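Local atomic coordinates of YrdC-like domain-containing protein (Streptococcus mutans, PDB entry 3L7V), a protein that is of unknown function but may bind double-stranded RNA, as its YrdC/Sua5 family suggests, consistent with a role in tRNA modification. Residues E123-G128 with I273-M278; I69-D74 with R182-S187; L106-P111 with G247-Q252. All coordinates share one frame; numbering follows the deposited sequence.

Contact 1: E123-G128 with I273-M278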
loop_
_atom_site.group_PDB
_atom_site.type_symbol
_atom_site.label_atom_id
_atom_site.label_comp_id
_atom_site.label_asym_id
_atom_site.label_seq_id
_atom_site.Cartn_x
_atom_site.Cartn_y
_atom_site.Cartn_z
ATOM N N GLU A 123 -10.105 11.626 -7.410
ATOM C CA GLU A 123 -9.097 12.622 -7.756
ATOM C C GLU A 123 -7.706 12.030 -7.978
ATOM O O GLU A 123 -6.751 12.751 -8.264
ATOM C CB GLU A 123 -9.063 13.712 -6.686
ATOM C CG GLU A 123 -10.384 14.455 -6.588
ATOM C CD GLU A 123 -10.313 15.671 -5.697
ATOM O OE1 GLU A 123 -9.231 15.932 -5.125
ATOM O OE2 GLU A 123 -11.347 16.366 -5.569
ATOM N N ASP A 124 -7.605 10.713 -7.858
ATOM C CA ASP A 124 -6.349 10.002 -8.102
ATOM C C ASP A 124 -5.196 10.431 -7.182
ATOM O O ASP A 124 -4.117 10.779 -7.654
ATOM C CB ASP A 124 -5.926 10.123 -9.572
ATOM C CG ASP A 124 -4.634 9.361 -9.871
ATOM O OD1 ASP A 124 -4.260 8.483 -9.061
ATOM O OD2 ASP A 124 -3.985 9.639 -10.905
ATOM N N ILE A 125 -5.421 10.395 -5.872
ATOM C CA ILE A 125 -4.363 10.709 -4.919
ATOM C C ILE A 125 -3.952 9.473 -4.124
ATOM O O ILE A 125 -4.803 8.772 -3.574
ATOM C CB ILE A 125 -4.763 11.784 -3.918
ATOM C CG1 ILE A 125 -5.257 13.056 -4.617
ATOM C CG2 ILE A 125 -3.571 12.115 -3.043
ATOM C CD1 ILE A 125 -6.024 13.988 -3.688
ATOM N N LEU A 126 -2.642 9.228 -4.064
ATOM C CA LEU A 126 -2.088 8.122 -3.291
ATOM C C LEU A 126 -2.407 8.246 -1.787
ATOM O O LEU A 126 -2.112 9.270 -1.158
ATOM C CB LEU A 126 -0.571 7.992 -3.561
ATOM C CG LEU A 126 0.409 7.300 -2.586
ATOM C CD1 LEU A 126 -0.171 6.113 -1.849
ATOM C CD2 LEU A 126 1.682 6.890 -3.308
ATOM N N LEU A 127 -2.990 7.195 -1.213
ATOM C CA LEU A 127 -3.443 7.236 0.185
ATOM C C LEU A 127 -3.369 5.860 0.866
ATOM O O LEU A 127 -3.805 4.868 0.284
ATOM C CB LEU A 127 -4.896 7.778 0.241
ATOM C CG LEU A 127 -5.648 7.769 1.571
ATOM C CD1 LEU A 127 -5.194 8.937 2.468
ATOM C CD2 LEU A 127 -7.151 7.842 1.317
ATOM N N GLY A 128 -2.843 5.810 2.096
ATOM C CA GLY A 128 -2.876 4.603 2.923
ATOM C C GLY A 128 -3.496 4.783 4.323
ATOM O O GLY A 128 -3.185 5.741 5.028
ATOM N N ILE A 273 0.661 15.795 0.845
ATOM C CA ILE A 273 0.137 15.971 2.200
ATOM C C ILE A 273 -0.798 17.202 2.296
ATOM O O ILE A 273 -1.770 17.192 3.052
ATOM C CB ILE A 273 1.279 16.026 3.268
ATOM C CG1 ILE A 273 0.706 16.150 4.686
ATOM C CG2 ILE A 273 2.280 17.144 2.959
ATOM C CD1 ILE A 273 -0.179 14.968 5.100
ATOM N N ASP A 274 -0.508 18.247 1.521
ATOM C CA ASP A 274 -1.348 19.449 1.532
ATOM C C ASP A 274 -2.808 19.192 1.079
ATOM O O ASP A 274 -3.753 19.702 1.689
ATOM C CB ASP A 274 -0.701 20.575 0.701
ATOM C CG ASP A 274 -0.594 20.229 -0.788
ATOM O OD1 ASP A 274 -0.829 21.119 -1.626
ATOM O OD2 ASP A 274 -0.291 19.067 -1.129
ATOM N N LYS A 275 -3.000 18.410 0.020
ATOM C CA LYS A 275 -4.358 18.080 -0.434
ATOM C C LYS A 275 -5.087 17.155 0.538
ATOM O O LYS A 275 -6.301 17.245 0.708
ATOM C CB LYS A 275 -4.347 17.451 -1.825
ATOM C CG LYS A 275 -3.923 18.402 -2.951
ATOM C CD LYS A 275 -3.635 17.623 -4.232
ATOM C CE LYS A 275 -3.179 18.548 -5.355
ATOM N NZ LYS A 275 -2.842 17.789 -6.589
ATOM N N ILE A 276 -4.344 16.263 1.174
ATOM C CA ILE A 276 -4.937 15.315 2.114
ATOM C C ILE A 276 -5.435 15.945 3.429
ATOM O O ILE A 276 -6.459 15.534 3.971
ATOM C CB ILE A 276 -3.976 14.114 2.342
ATOM C CG1 ILE A 276 -3.839 13.348 1.013
ATOM C CG2 ILE A 276 -4.483 13.210 3.452
ATOM C CD1 ILE A 276 -2.707 12.356 0.934
HETATM N N MSE A 277 -4.717 16.938 3.939
HETATM C CA MSE A 277 -5.143 17.635 5.153
HETATM C C MSE A 277 -6.380 18.522 4.876
HETATM O O MSE A 277 -7.281 18.627 5.705
HETATM C CB MSE A 277 -3.982 18.446 5.758
HETATM C CG MSE A 277 -2.754 17.597 6.204
HETATM SE SE MSE A 277 -1.357 18.622 7.183
HETATM C CE MSE A 277 -0.813 19.840 5.765
HETATM N N MSE A 278 -6.420 19.137 3.698
HETATM C CA MSE A 278 -7.598 19.857 3.235
HETATM C C MSE A 278 -8.831 18.939 3.181
HETATM O O MSE A 278 -9.924 19.352 3.555
HETATM C CB MSE A 278 -7.328 20.519 1.873
HETATM C CG MSE A 278 -8.390 21.522 1.416
HETATM SE SE MSE A 278 -8.503 23.171 2.518
HETATM C CE MSE A 278 -10.071 22.779 3.605
#
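Ile125 and Ile276 bring the two backbones closest, their CA atoms 8.4 Å apart, a spacing bridged by side chains without any hydrogen bond across the contact. Residues 123-128 leave helix 111-123 through a Schellman motif: Asp124 takes a positive phi of 60°, and the chain then straightens until Leu127 and Gly128 open strand 127-132. Residues 273-278 form the first turn and a half of helix 273-283, held by bonds such as Met277 N to Ile273 O.

Ile276 carries the contact. With chi1 at -65°, its CG2 points opposite the backbone N while CG1 swings to the N side and carries CD1 outward. Ile276 CD1 ends 3.8 Å from the carbonyl O of Leu126, and the same methyl touches CG2 of Ile125, so it meets both backbone and side chain of the connecting loop. Ile125 has the same torsional arrangement, and the two isoleucines slide past one another in opposite directions. The other arm of Ile125 ends in CD1, which comes 4.3 Å from CB of Lys275, at the root of the lysine side chain. Leu127 is looser: its CD1 is 4.4 Å from CG2 of Ile276. The long arm of Lys275 extends beyond this apolar patch with NZ still 6.8 Å from Glu123 OE1, too far for an ion pair.

His120 of helix 111-123 touches Ile125, Leu127 and Ile276, filling in the same apolar cluster, while Asp124 forms a salt bridge with Lys65. Hydrogen bonds of Leu127 with Ile163 and Gly128 with Val240 set the strand into the sheet. Helix 273-283 thus packs on the helix-to-strand connection between 111-123 and 127-132, a layered contact of an alpha/beta fold.

Contact 2: I69-D74 with R182-S187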
loop_
_atom_site.group_PDB
_atom_site.type_symbol
_atom_site.label_atom_id
_atom_site.label_comp_id
_atom_site.label_asym_id
_atom_site.label_seq_id
_atom_site.Cartn_x
_atom_site.Cartn_y
_atom_site.Cartn_z
ATOM N N ILE A 69 8.766 -0.747 -5.403
ATOM C CA ILE A 69 8.283 -1.702 -4.402
ATOM C C ILE A 69 8.578 -3.153 -4.795
ATOM O O ILE A 69 8.676 -3.481 -5.982
ATOM C CB ILE A 69 6.739 -1.596 -4.149
ATOM C CG1 ILE A 69 5.950 -1.826 -5.448
ATOM C CG2 ILE A 69 6.380 -0.280 -3.493
ATOM C CD1 ILE A 69 4.439 -1.546 -5.348
ATOM N N ILE A 70 8.713 -4.005 -3.781
ATOM C CA ILE A 70 8.688 -5.452 -3.960
ATOM C C ILE A 70 7.257 -5.992 -3.745
ATOM O O ILE A 70 6.612 -5.659 -2.755
ATOM C CB ILE A 70 9.677 -6.137 -2.987
ATOM C CG1 ILE A 70 11.061 -5.493 -3.124
ATOM C CG2 ILE A 70 9.718 -7.654 -3.233
ATOM C CD1 ILE A 70 12.008 -5.761 -1.966
HETATM N N MSE A 71 6.783 -6.821 -4.677
HETATM C CA MSE A 71 5.403 -7.318 -4.727
HETATM C C MSE A 71 5.328 -8.849 -4.713
HETATM O O MSE A 71 6.065 -9.519 -5.458
HETATM C CB MSE A 71 4.722 -6.854 -6.023
HETATM C CG MSE A 71 4.182 -5.443 -6.050
HETATM SE SE MSE A 71 3.231 -5.055 -7.737
HETATM C CE MSE A 71 2.268 -6.761 -7.949
ATOM N N THR A 72 4.416 -9.395 -3.900
ATOM C CA THR A 72 4.152 -10.844 -3.825
ATOM C C THR A 72 2.690 -11.136 -3.453
ATOM O O THR A 72 1.943 -10.223 -3.083
ATOM C CB THR A 72 5.098 -11.596 -2.826
ATOM O OG1 THR A 72 4.949 -11.077 -1.496
ATOM C CG2 THR A 72 6.529 -11.451 -3.244
ATOM N N SER A 73 2.289 -12.405 -3.548
ATOM C CA SER A 73 0.908 -12.789 -3.252
ATOM C C SER A 73 0.719 -14.039 -2.362
ATOM O O SER A 73 -0.404 -14.511 -2.202
ATOM C CB SER A 73 0.084 -12.903 -4.544
ATOM O OG SER A 73 0.419 -14.071 -5.264
ATOM N N ASP A 74 1.794 -14.561 -1.768
ATOM C CA ASP A 74 1.649 -15.654 -0.805
ATOM C C ASP A 74 2.719 -15.689 0.287
ATOM O O ASP A 74 3.672 -14.913 0.268
ATOM C CB ASP A 74 1.569 -17.006 -1.524
ATOM C CG ASP A 74 2.791 -17.287 -2.385
ATOM O OD1 ASP A 74 3.867 -16.701 -2.120
ATOM O OD2 ASP A 74 2.667 -18.092 -3.332
ATOM N N ARG A 182 -7.580 -13.168 -6.181
ATOM C CA ARG A 182 -6.371 -13.142 -5.350
ATOM C C ARG A 182 -5.929 -11.727 -4.932
ATOM O O ARG A 182 -6.199 -10.753 -5.635
ATOM C CB ARG A 182 -5.215 -13.834 -6.073
ATOM C CG ARG A 182 -5.497 -15.267 -6.481
ATOM C CD ARG A 182 -4.252 -15.890 -7.058
ATOM N NE ARG A 182 -4.506 -17.170 -7.711
ATOM C CZ ARG A 182 -3.576 -18.103 -7.883
ATOM N NH1 ARG A 182 -2.346 -17.891 -7.437
ATOM N NH2 ARG A 182 -3.871 -19.247 -8.479
HETATM N N MSE A 183 -5.228 -11.635 -3.799
HETATM C CA MSE A 183 -4.681 -10.369 -3.282
HETATM C C MSE A 183 -3.175 -10.173 -3.591
HETATM O O MSE A 183 -2.467 -11.133 -3.878
HETATM C CB MSE A 183 -4.899 -10.293 -1.763
HETATM C CG MSE A 183 -6.364 -10.300 -1.304
HETATM SE SE MSE A 183 -6.526 -10.636 0.639
HETATM C CE MSE A 183 -5.504 -9.110 1.280
ATOM N N VAL A 184 -2.692 -8.930 -3.520
ATOM C CA VAL A 184 -1.258 -8.630 -3.710
ATOM C C VAL A 184 -0.692 -7.766 -2.563
ATOM O O VAL A 184 -1.349 -6.834 -2.109
ATOM C CB VAL A 184 -0.991 -7.937 -5.073
ATOM C CG1 VAL A 184 0.384 -7.312 -5.103
ATOM C CG2 VAL A 184 -1.139 -8.926 -6.217
ATOM N N TYR A 185 0.510 -8.099 -2.087
ATOM C CA TYR A 185 1.114 -7.446 -0.914
ATOM C C TYR A 185 2.463 -6.827 -1.271
ATOM O O TYR A 185 3.081 -7.215 -2.267
ATOM C CB TYR A 185 1.301 -8.441 0.243
ATOM C CG TYR A 185 0.114 -9.350 0.474
ATOM C CD1 TYR A 185 0.173 -10.700 0.141
ATOM C CD2 TYR A 185 -1.071 -8.857 1.016
ATOM C CE1 TYR A 185 -0.914 -11.535 0.338
ATOM C CE2 TYR A 185 -2.155 -9.683 1.214
ATOM C CZ TYR A 185 -2.076 -11.021 0.875
ATOM O OH TYR A 185 -3.165 -11.847 1.076
ATOM N N ALA A 186 2.933 -5.880 -0.456
ATOM C CA ALA A 186 4.117 -5.105 -0.826
ATOM C C ALA A 186 4.881 -4.456 0.317
ATOM O O ALA A 186 4.381 -4.309 1.433
ATOM C CB ALA A 186 3.759 -4.046 -1.856
ATOM N N SER A 187 6.098 -4.042 -0.028
ATOM C CA SER A 187 7.028 -3.333 0.840
ATOM C C SER A 187 7.957 -2.565 -0.112
ATOM O O SER A 187 8.099 -2.942 -1.283
ATOM C CB SER A 187 7.828 -4.348 1.655
ATOM O OG SER A 187 8.318 -3.787 2.854
HETATM O O HOH W 1 -1.647 -16.392 -5.496
#
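Two neighbouring antiparallel strands meet here, 67-72 and 185-188, inside the large mixed sheet of the YrdC-like fold. Ile70 with Ser187 and Thr72 with Tyr185 are hydrogen-bonded pairs; Met71 with Ala186, between them, is a non-hydrogen-bonded pair. The bond from Tyr185 N to Thr72 O is short, 2.7 Å, and nearly straight at 170°. Ile70 N reaches Ser187 O at 2.8 Å, whereas the return bond from Ser187 N to Ile70 O stretches to 3.2 Å. CA-H groups add to the pairing, Met71 CA lying close to Tyr185 O.

Met71 and Ala186 share one face. A chi3 of 41° bends the selenomethionine so that Met71 CE comes 3.5 Å from CG1 of Val184, just beyond the paired residues and closer than usual van der Waals contact; Ile172 and Met176 of helix 167-180 cover this side. The other face, with Ile70, Thr72, Tyr185 and Ser187, is packed by helix 75-85. There the Tyr185 ring lies obliquely against the backbone of Thr72 and Ser73, CD1 3.7 Å from Thr72 O, while the hydroxyl of Thr72 is buried with no partner in the model. A sulfate sits near Ser187. At the far end Ser73 OG is bonded to Val53 O and also receives a bond from a water at 3.1 Å, which accepts one from Arg182 NH1 at 2.6 Å.

Contact 3: L106-P111 with G247-Q252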
loop_
_atom_site.group_PDB
_atom_site.type_symbol
_atom_site.label_atom_id
_atom_site.label_comp_id
_atom_site.label_asym_id
_atom_site.label_seq_id
_atom_site.Cartn_x
_atom_site.Cartn_y
_atom_site.Cartn_z
ATOM N N LEU A 106 -13.129 -6.186 2.251
ATOM C CA LEU A 106 -12.080 -6.639 3.187
ATOM C C LEU A 106 -11.967 -5.880 4.524
ATOM O O LEU A 106 -11.669 -6.475 5.562
ATOM C CB LEU A 106 -10.703 -6.622 2.494
ATOM C CG LEU A 106 -10.462 -7.482 1.247
ATOM C CD1 LEU A 106 -8.972 -7.506 0.865
ATOM C CD2 LEU A 106 -10.978 -8.890 1.455
ATOM N N ALA A 107 -12.180 -4.572 4.495
ATOM C CA ALA A 107 -11.936 -3.726 5.664
ATOM C C ALA A 107 -13.220 -3.192 6.285
ATOM O O ALA A 107 -14.177 -2.928 5.574
ATOM C CB ALA A 107 -11.002 -2.552 5.281
ATOM N N GLN A 108 -13.231 -3.040 7.610
ATOM C CA GLN A 108 -14.338 -2.393 8.318
ATOM C C GLN A 108 -14.301 -0.888 8.058
ATOM O O GLN A 108 -13.218 -0.274 8.082
ATOM C CB GLN A 108 -14.230 -2.610 9.837
ATOM C CG GLN A 108 -14.405 -4.029 10.319
ATOM C CD GLN A 108 -14.249 -4.158 11.825
ATOM O OE1 GLN A 108 -14.574 -3.245 12.584
ATOM N NE2 GLN A 108 -13.733 -5.293 12.262
ATOM N N LEU A 109 -15.475 -0.294 7.850
ATOM C CA LEU A 109 -15.594 1.116 7.454
ATOM C C LEU A 109 -16.764 1.820 8.164
ATOM O O LEU A 109 -17.725 1.167 8.584
ATOM C CB LEU A 109 -15.819 1.203 5.937
ATOM C CG LEU A 109 -14.683 1.360 4.913
ATOM C CD1 LEU A 109 -13.333 1.080 5.494
ATOM C CD2 LEU A 109 -14.923 0.502 3.684
ATOM N N THR A 110 -16.670 3.141 8.306
ATOM C CA THR A 110 -17.840 3.989 8.608
ATOM C C THR A 110 -18.215 4.816 7.371
ATOM O O THR A 110 -17.447 4.867 6.403
ATOM C CB THR A 110 -17.581 4.964 9.769
ATOM O OG1 THR A 110 -16.516 5.853 9.421
ATOM C CG2 THR A 110 -17.226 4.218 11.045
ATOM N N PRO A 111 -19.391 5.473 7.385
ATOM C CA PRO A 111 -19.720 6.252 6.183
ATOM C C PRO A 111 -18.759 7.422 5.925
ATOM O O PRO A 111 -18.478 7.701 4.763
ATOM C CB PRO A 111 -21.157 6.733 6.452
ATOM C CG PRO A 111 -21.720 5.712 7.413
ATOM C CD PRO A 111 -20.546 5.351 8.297
ATOM N N GLY A 247 -6.654 -1.187 18.328
ATOM C CA GLY A 247 -6.965 -1.711 17.008
ATOM C C GLY A 247 -8.443 -1.664 16.639
ATOM O O GLY A 247 -8.843 -2.164 15.578
ATOM N N LYS A 248 -9.259 -1.069 17.508
ATOM C CA LYS A 248 -10.685 -0.905 17.226
ATOM C C LYS A 248 -10.963 0.345 16.365
ATOM O O LYS A 248 -10.324 1.375 16.552
ATOM C CB LYS A 248 -11.481 -0.847 18.536
ATOM N N LEU A 249 -11.903 0.236 15.422
ATOM C CA LEU A 249 -12.317 1.366 14.569
ATOM C C LEU A 249 -12.682 2.628 15.380
ATOM O O LEU A 249 -13.316 2.521 16.424
ATOM C CB LEU A 249 -13.509 0.942 13.690
ATOM C CG LEU A 249 -13.916 1.751 12.446
ATOM C CD1 LEU A 249 -12.744 1.917 11.489
ATOM C CD2 LEU A 249 -15.113 1.095 11.726
ATOM N N ILE A 250 -12.253 3.806 14.920
ATOM C CA ILE A 250 -12.699 5.085 15.507
ATOM C C ILE A 250 -14.203 5.275 15.300
ATOM O O ILE A 250 -14.775 4.718 14.354
ATOM C CB ILE A 250 -11.983 6.302 14.868
ATOM C CG1 ILE A 250 -12.312 6.374 13.372
ATOM C CG2 ILE A 250 -10.462 6.259 15.137
ATOM C CD1 ILE A 250 -11.820 7.619 12.663
ATOM N N PRO A 251 -14.854 6.060 16.182
ATOM C CA PRO A 251 -16.296 6.344 16.098
ATOM C C PRO A 251 -16.678 7.270 14.948
ATOM O O PRO A 251 -15.831 8.029 14.463
ATOM C CB PRO A 251 -16.593 7.061 17.426
ATOM C CG PRO A 251 -15.455 6.747 18.315
ATOM C CD PRO A 251 -14.266 6.577 17.425
ATOM N N GLN A 252 -17.941 7.195 14.529
ATOM C CA GLN A 252 -18.544 8.183 13.635
ATOM C C GLN A 252 -18.692 9.506 14.357
ATOM O O GLN A 252 -19.209 9.545 15.467
ATOM C CB GLN A 252 -19.944 7.743 13.189
ATOM C CG GLN A 252 -20.031 7.112 11.816
ATOM C CD GLN A 252 -20.057 8.128 10.679
ATOM O OE1 GLN A 252 -20.970 8.951 10.573
ATOM N NE2 GLN A 252 -19.064 8.051 9.810
HETATM O O HOH W 2 -13.285 -2.551 15.202
HETATM O O HOH W 3 -15.320 8.210 11.352
#
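Leu249 and Thr110 touch through their methyl groups where two loop segments run side by side, their touching parts 12° apart in direction. Gln252 reaches across from the same loop as Leu249. Its CB stays back, but Gln252 CG comes 3.8 Å from Thr110 CB and about as close to Pro111 CD. A bend at chi2, -81°, then turns the chain so that Gln252 CD approaches Pro111 CD at 3.7 Å. At the tip, Gln252 NE2 lies 3.4 Å from Pro111 CD and equally near Thr110 CB, so the amide rests against the junction of threonine and proline.

Thr110 turns its two branches to different tasks. Thr110 CG2 meets Leu249 CD2 at 3.8 Å. With chi1 at 62°, Thr110 OG1 is placed to cap the next helix through a weak bond with Ile113 N, and it donates to a water 3.3 Å away, which in turn bonds to Pro251 O. A second water joins the loops farther along: it donates to Gln108 OE1 at 3.0 Å and accepts from Leu249 N, while Gln108 NE2 is bonded to Trp133 O.

The segment 106-111 connects helix 100-106 to helix 111-123. Leu249 fits between it, Leu131 of strand 127-132 and Ile113 of helix 111-123, so the loop between strands 239-241 and 265-268 packs over that helix's N-terminal end.

Along the chain the six segments come in the order 69-74, 106-111, 123-128, 182-187, 247-252 and 273-278, so each contact crosses both others and pairs one of the first three segments with one of the last three. Contacts 1 and 2 reach the same mixed sheet but lie on opposite sides of the chain's centre, their own centres about 23 Å apart. Helix 111-123 relates contacts 1 and 3, whose centres are about 19 Å apart: 106-111 leads into it and 123-128 leads out. Contacts 2 and 3, about 24 Å between centres, touch directly where Met183 CE packs 3.8 Å from Leu106 CD1, joining the lead-in to strand 185-188 to the end of helix 100-106.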